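Local coordinates for caspase Nc (Drosophila melanogaster, PDB 2FP3), which is an initiator cysteine protease that acts in the caspase activation cascade leading to apoptosis, including steroid-triggered cell death during metamorphosis, at residues 105-119 against 149-163. The protein carries 2 engineered substitutions. Numbering follows the deposited sequence.
Engineered in segment 149-163: Arg150 (natural residue Cys).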
loop_
_atom_site.group_PDB
_atom_site.type_symbol
_atom_site.label_atom_id
_atom_site.label_comp_id
_atom_site.label_asym_id
_atom_site.label_seq_id
_atom_site.Cartn_x
_atom_site.Cartn_y
_atom_site.Cartn_z
ATOM N N ASN A 105 -11.558 -7.129 -9.878
ATOM C CA ASN A 105 -11.096 -8.496 -10.067
ATOM C C ASN A 105 -10.187 -8.657 -11.286
ATOM O O ASN A 105 -10.505 -8.201 -12.384
ATOM C CB ASN A 105 -12.286 -9.452 -10.190
ATOM C CG ASN A 105 -13.158 -9.455 -8.951
ATOM O OD1 ASN A 105 -12.659 -9.540 -7.828
ATOM N ND2 ASN A 105 -14.470 -9.372 -9.148
ATOM N N VAL A 106 -9.045 -9.299 -11.086
ATOM C CA VAL A 106 -8.116 -9.539 -12.178
ATOM C C VAL A 106 -7.429 -10.868 -11.929
ATOM O O VAL A 106 -7.323 -11.315 -10.786
ATOM C CB VAL A 106 -7.038 -8.417 -12.300
ATOM C CG1 VAL A 106 -7.690 -7.113 -12.703
ATOM C CG2 VAL A 106 -6.293 -8.251 -10.996
ATOM N N ASN A 107 -6.978 -11.503 -13.004
ATOM C CA ASN A 107 -6.300 -12.787 -12.907
ATOM C C ASN A 107 -4.791 -12.599 -12.856
ATOM O O ASN A 107 -4.280 -11.515 -13.117
ATOM C CB ASN A 107 -6.666 -13.667 -14.104
ATOM C CG ASN A 107 -6.283 -13.039 -15.428
ATOM O OD1 ASN A 107 -5.112 -12.770 -15.687
ATOM N ND2 ASN A 107 -7.276 -12.801 -16.275
ATOM N N GLN A 108 -4.085 -13.670 -12.523
ATOM C CA GLN A 108 -2.638 -13.632 -12.430
ATOM C C GLN A 108 -2.009 -12.953 -13.641
ATOM O O GLN A 108 -1.085 -12.149 -13.506
ATOM C CB GLN A 108 -2.091 -15.050 -12.304
ATOM C CG GLN A 108 -0.593 -15.117 -12.143
ATOM C CD GLN A 108 -0.106 -16.525 -11.894
ATOM O OE1 GLN A 108 -0.680 -17.258 -11.086
ATOM N NE2 GLN A 108 0.966 -16.908 -12.575
ATOM N N ASP A 109 -2.517 -13.275 -14.822
ATOM C CA ASP A 109 -1.982 -12.713 -16.051
ATOM C C ASP A 109 -2.278 -11.225 -16.202
ATOM O O ASP A 109 -1.409 -10.454 -16.593
ATOM C CB ASP A 109 -2.530 -13.476 -17.256
ATOM C CG ASP A 109 -1.814 -13.122 -18.540
ATOM O OD1 ASP A 109 -0.582 -13.323 -18.600
ATOM O OD2 ASP A 109 -2.479 -12.642 -19.484
ATOM N N GLN A 110 -3.503 -10.817 -15.903
ATOM C CA GLN A 110 -3.867 -9.411 -16.022
ATOM C C GLN A 110 -3.098 -8.578 -15.002
ATOM O O GLN A 110 -2.581 -7.504 -15.316
ATOM C CB GLN A 110 -5.364 -9.235 -15.794
ATOM C CG GLN A 110 -6.240 -9.955 -16.798
ATOM C CD GLN A 110 -7.718 -9.761 -16.510
ATOM O OE1 GLN A 110 -8.190 -10.048 -15.407
ATOM N NE2 GLN A 110 -8.457 -9.274 -17.503
ATOM N N PHE A 111 -3.015 -9.090 -13.780
ATOM C CA PHE A 111 -2.324 -8.387 -12.713
ATOM C C PHE A 111 -0.926 -7.942 -13.088
ATOM O O PHE A 111 -0.588 -6.773 -12.943
ATOM C CB PHE A 111 -2.227 -9.246 -11.455
ATOM C CG PHE A 111 -1.473 -8.577 -10.348
ATOM C CD1 PHE A 111 -2.015 -7.477 -9.698
ATOM C CD2 PHE A 111 -0.187 -8.972 -10.034
ATOM C CE1 PHE A 111 -1.283 -6.774 -8.764
ATOM C CE2 PHE A 111 0.555 -8.276 -9.101
ATOM C CZ PHE A 111 0.007 -7.170 -8.462
ATOM N N PHE A 112 -0.110 -8.883 -13.551
ATOM C CA PHE A 112 1.263 -8.576 -13.931
ATOM C C PHE A 112 1.375 -7.692 -15.162
ATOM O O PHE A 112 2.420 -7.087 -15.400
ATOM C CB PHE A 112 2.064 -9.862 -14.151
ATOM C CG PHE A 112 2.468 -10.541 -12.880
ATOM C CD1 PHE A 112 1.713 -11.586 -12.360
ATOM C CD2 PHE A 112 3.587 -10.105 -12.174
ATOM C CE1 PHE A 112 2.067 -12.192 -11.151
ATOM C CE2 PHE A 112 3.950 -10.702 -10.967
ATOM C CZ PHE A 112 3.186 -11.747 -10.454
ATOM N N LYS A 113 0.316 -7.629 -15.955
ATOM C CA LYS A 113 0.353 -6.790 -17.133
ATOM C C LYS A 113 0.060 -5.365 -16.679
ATOM O O LYS A 113 0.711 -4.422 -17.129
ATOM C CB LYS A 113 -0.675 -7.251 -18.172
ATOM C CG LYS A 113 -0.558 -6.514 -19.502
ATOM C CD LYS A 113 -1.409 -7.150 -20.594
ATOM C CE LYS A 113 -1.235 -6.419 -21.923
ATOM N NZ LYS A 113 -1.945 -7.097 -23.046
ATOM N N LEU A 114 -0.909 -5.217 -15.778
ATOM C CA LEU A 114 -1.270 -3.905 -15.246
ATOM C C LEU A 114 -0.068 -3.298 -14.538
ATOM O O LEU A 114 0.277 -2.140 -14.742
ATOM C CB LEU A 114 -2.394 -4.018 -14.214
ATOM C CG LEU A 114 -3.755 -4.568 -14.610
ATOM C CD1 LEU A 114 -4.655 -4.523 -13.384
ATOM C CD2 LEU A 114 -4.350 -3.754 -15.758
ATOM N N LEU A 115 0.544 -4.108 -13.682
ATOM C CA LEU A 115 1.690 -3.695 -12.898
ATOM C C LEU A 115 2.783 -3.127 -13.782
ATOM O O LEU A 115 3.293 -2.030 -13.532
ATOM C CB LEU A 115 2.213 -4.883 -12.087
ATOM C CG LEU A 115 3.468 -4.692 -11.237
ATOM C CD1 LEU A 115 3.321 -3.502 -10.298
ATOM C CD2 LEU A 115 3.703 -5.966 -10.450
ATOM N N THR A 116 3.124 -3.873 -14.827
ATOM C CA THR A 116 4.164 -3.454 -15.756
ATOM C C THR A 116 3.791 -2.173 -16.485
ATOM O O THR A 116 4.627 -1.290 -16.677
ATOM C CB THR A 116 4.432 -4.542 -16.800
ATOM O OG1 THR A 116 4.727 -5.778 -16.133
ATOM C CG2 THR A 116 5.596 -4.145 -17.685
ATOM N N MET A 117 2.533 -2.085 -16.894
ATOM C CA MET A 117 2.026 -0.928 -17.612
ATOM C C MET A 117 2.122 0.312 -16.714
ATOM O O MET A 117 2.446 1.422 -17.155
ATOM C CB MET A 117 0.568 -1.188 -17.989
ATOM C CG MET A 117 0.135 -0.646 -19.335
ATOM S SD MET A 117 -1.622 -0.996 -19.632
ATOM C CE MET A 117 -1.593 -2.781 -19.879
ATOM N N VAL A 118 1.831 0.112 -15.439
ATOM C CA VAL A 118 1.867 1.200 -14.492
ATOM C C VAL A 118 3.292 1.626 -14.170
ATOM O O VAL A 118 3.619 2.810 -14.276
ATOM C CB VAL A 118 1.099 0.816 -13.213
ATOM C CG1 VAL A 118 1.375 1.820 -12.107
ATOM C CG2 VAL A 118 -0.399 0.769 -13.528
ATOM N N THR A 119 4.149 0.673 -13.812
ATOM C CA THR A 119 5.523 1.014 -13.467
ATOM C C THR A 119 6.315 1.530 -14.652
ATOM O O THR A 119 7.312 2.220 -14.474
ATOM C CB THR A 119 6.262 -0.168 -12.801
ATOM O OG1 THR A 119 6.016 -1.377 -13.530
ATOM C CG2 THR A 119 5.772 -0.348 -11.374
ATOM N N PHE A 149 -5.894 -14.756 -7.051
ATOM C CA PHE A 149 -6.506 -13.801 -7.962
ATOM C C PHE A 149 -7.918 -14.287 -8.302
ATOM O O PHE A 149 -8.353 -15.326 -7.808
ATOM C CB PHE A 149 -5.670 -13.648 -9.240
ATOM C CG PHE A 149 -4.310 -13.047 -9.005
ATOM C CD1 PHE A 149 -3.194 -13.860 -8.817
ATOM C CD2 PHE A 149 -4.149 -11.667 -8.935
ATOM C CE1 PHE A 149 -1.943 -13.307 -8.561
ATOM C CE2 PHE A 149 -2.901 -11.107 -8.677
ATOM C CZ PHE A 149 -1.798 -11.928 -8.489
ATOM N N ARG A 150 -8.622 -13.527 -9.137
ATOM C CA ARG A 150 -9.986 -13.848 -9.559
ATOM C C ARG A 150 -10.157 -15.291 -10.045
ATOM O O ARG A 150 -11.073 -15.998 -9.625
ATOM C CB ARG A 150 -10.410 -12.891 -10.678
ATOM C CG ARG A 150 -11.744 -13.223 -11.322
ATOM C CD ARG A 150 -11.623 -13.211 -12.830
ATOM N NE ARG A 150 -12.926 -13.098 -13.477
ATOM C CZ ARG A 150 -13.099 -12.939 -14.787
ATOM N NH1 ARG A 150 -12.050 -12.877 -15.602
ATOM N NH2 ARG A 150 -14.323 -12.829 -15.282
ATOM N N ASP A 151 -9.272 -15.713 -10.940
ATOM C CA ASP A 151 -9.312 -17.053 -11.507
ATOM C C ASP A 151 -8.890 -18.132 -10.510
ATOM O O ASP A 151 -8.751 -19.298 -10.869
ATOM C CB ASP A 151 -8.418 -17.108 -12.750
ATOM C CG ASP A 151 -6.969 -16.776 -12.444
ATOM O OD1 ASP A 151 -6.156 -16.693 -13.395
ATOM O OD2 ASP A 151 -6.644 -16.604 -11.248
ATOM N N GLY A 152 -8.686 -17.741 -9.258
ATOM C CA GLY A 152 -8.284 -18.704 -8.251
ATOM C C GLY A 152 -6.809 -19.067 -8.299
ATOM O O GLY A 152 -6.307 -19.720 -7.388
ATOM N N SER A 153 -6.109 -18.648 -9.352
ATOM C CA SER A 153 -4.686 -18.946 -9.485
ATOM C C SER A 153 -3.854 -18.302 -8.368
ATOM O O SER A 153 -4.319 -17.401 -7.672
ATOM C CB SER A 153 -4.176 -18.480 -10.848
ATOM O OG SER A 153 -4.322 -17.080 -10.997
ATOM N N VAL A 154 -2.618 -18.767 -8.210
ATOM C CA VAL A 154 -1.732 -18.258 -7.171
ATOM C C VAL A 154 -0.333 -17.916 -7.682
ATOM O O VAL A 154 0.089 -18.396 -8.736
ATOM C CB VAL A 154 -1.600 -19.278 -6.030
ATOM C CG1 VAL A 154 -2.961 -19.539 -5.409
ATOM C CG2 VAL A 154 -1.008 -20.562 -6.557
ATOM N N VAL A 155 0.380 -17.088 -6.921
ATOM C CA VAL A 155 1.729 -16.659 -7.283
ATOM C C VAL A 155 2.559 -16.424 -6.028
ATOM O O VAL A 155 2.017 -16.075 -4.978
ATOM C CB VAL A 155 1.708 -15.322 -8.054
ATOM C CG1 VAL A 155 3.096 -14.999 -8.575
ATOM C CG2 VAL A 155 0.709 -15.379 -9.177
ATOM N N ASP A 156 3.873 -16.611 -6.140
ATOM C CA ASP A 156 4.768 -16.372 -5.014
ATOM C C ASP A 156 4.832 -14.865 -4.826
ATOM O O ASP A 156 5.153 -14.135 -5.762
ATOM C CB ASP A 156 6.184 -16.883 -5.307
ATOM C CG ASP A 156 6.364 -18.351 -4.983
ATOM O OD1 ASP A 156 7.510 -18.840 -5.076
ATOM O OD2 ASP A 156 5.371 -19.019 -4.634
ATOM N N MET A 157 4.530 -14.390 -3.627
ATOM C CA MET A 157 4.587 -12.959 -3.393
ATOM C C MET A 157 5.981 -12.460 -3.749
ATOM O O MET A 157 6.176 -11.293 -4.088
ATOM C CB MET A 157 4.261 -12.633 -1.942
ATOM C CG MET A 157 4.029 -11.159 -1.733
ATOM S SD MET A 157 2.984 -10.852 -0.335
ATOM C CE MET A 157 4.215 -10.817 0.985
ATOM N N GLN A 158 6.952 -13.357 -3.672
ATOM C CA GLN A 158 8.318 -13.013 -4.022
ATOM C C GLN A 158 8.307 -12.493 -5.460
ATOM O O GLN A 158 8.952 -11.501 -5.773
ATOM C CB GLN A 158 9.212 -14.253 -3.930
ATOM C CG GLN A 158 10.286 -14.184 -2.862
ATOM C CD GLN A 158 11.296 -13.084 -3.116
ATOM O OE1 GLN A 158 11.006 -11.904 -2.930
ATOM N NE2 GLN A 158 12.493 -13.468 -3.551
ATOM N N LYS A 159 7.572 -13.179 -6.328
ATOM C CA LYS A 159 7.471 -12.786 -7.728
ATOM C C LYS A 159 7.077 -11.316 -7.771
ATOM O O LYS A 159 7.774 -10.490 -8.359
ATOM C CB LYS A 159 6.406 -13.627 -8.445
ATOM C CG LYS A 159 6.277 -13.374 -9.949
ATOM C CD LYS A 159 7.278 -14.187 -10.774
ATOM C CE LYS A 159 8.727 -13.781 -10.517
ATOM N NZ LYS A 159 9.691 -14.576 -11.334
ATOM N N ILE A 160 5.958 -11.003 -7.127
ATOM C CA ILE A 160 5.457 -9.645 -7.069
ATOM C C ILE A 160 6.522 -8.650 -6.589
ATOM O O ILE A 160 6.758 -7.636 -7.238
ATOM C CB ILE A 160 4.229 -9.569 -6.150
ATOM C CG1 ILE A 160 3.173 -10.556 -6.638
ATOM C CG2 ILE A 160 3.662 -8.159 -6.144
ATOM C CD1 ILE A 160 1.900 -10.565 -5.809
ATOM N N LYS A 161 7.169 -8.930 -5.462
ATOM C CA LYS A 161 8.195 -8.020 -4.956
ATOM C C LYS A 161 9.303 -7.808 -5.980
ATOM O O LYS A 161 9.703 -6.674 -6.251
ATOM C CB LYS A 161 8.825 -8.562 -3.668
ATOM C CG LYS A 161 7.864 -8.726 -2.514
ATOM C CD LYS A 161 8.546 -9.337 -1.307
ATOM C CE LYS A 161 7.527 -9.638 -0.223
ATOM N NZ LYS A 161 8.159 -10.103 1.041
ATOM N N ASP A 162 9.791 -8.911 -6.540
ATOM C CA ASP A 162 10.872 -8.887 -7.516
ATOM C C ASP A 162 10.614 -7.960 -8.685
ATOM O O ASP A 162 11.548 -7.461 -9.313
ATOM C CB ASP A 162 11.139 -10.305 -8.018
ATOM C CG ASP A 162 11.880 -11.151 -6.995
ATOM O OD1 ASP A 162 11.541 -11.077 -5.795
ATOM O OD2 ASP A 162 12.799 -11.896 -7.394
ATOM N N HIS A 163 9.347 -7.717 -8.983
ATOM C CA HIS A 163 9.030 -6.829 -10.080
ATOM C C HIS A 163 9.631 -5.446 -9.849
ATOM O O HIS A 163 9.887 -4.707 -10.795
ATOM C CB HIS A 163 7.520 -6.704 -10.250
ATOM C CG HIS A 163 7.127 -5.768 -11.347
ATOM N ND1 HIS A 163 6.850 -4.437 -11.126
ATOM C CD2 HIS A 163 7.052 -5.950 -12.688
ATOM C CE1 HIS A 163 6.623 -3.838 -12.282
ATOM N NE2 HIS A 163 6.740 -4.734 -13.246
#
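Phe149 lies against the first turn of helix 108-119, with CA of Gln108 over one face of its ring, 3.9 Å from the ring centroid. Its CE2 comes within 3.4 Å of CG of Phe111; the two side chains cross at about a right angle, but their ring planes are only 38° apart. Phe111, its ring swung to the side opposite the backbone N (chi1 178°), also reaches CD1 of Ile160 and, beneath the helix, Val67 and Met132 of the central sheet. Flat, apolar phenylalanines suit this buried seam.

The helix start is fixed by a capping box: Asn107 OD1 accepts from Gln110 N, while Gln110 OE1 takes the N-H of Asn107. Beside it, Arg150 N, in an engineered residue, donates to Val106 O (3.0 Å). Asp151 folds back in an Asx turn, its OD2 receiving Ser153 N at 2.8 Å, a role suited to a short carboxylate.

Further along, Phe112 brings CZ to 3.8 Å from CG1 of Val155, which meets the ring at its edge; the aliphatic CG of Lys159 also packs against CZ, while the rest of that bent chain leads away from the helix. Branched Leu115 and His163 come at each other from opposite directions, and CG of Leu115 sits over the imidazole face, 3.5 Å from its centroid.

Helices 108-119 and 157-162 run nearly parallel, their short axes crossing at -18°, and cover one side of the central beta-sheet, an arrangement characteristic of the alpha/beta caspase fold.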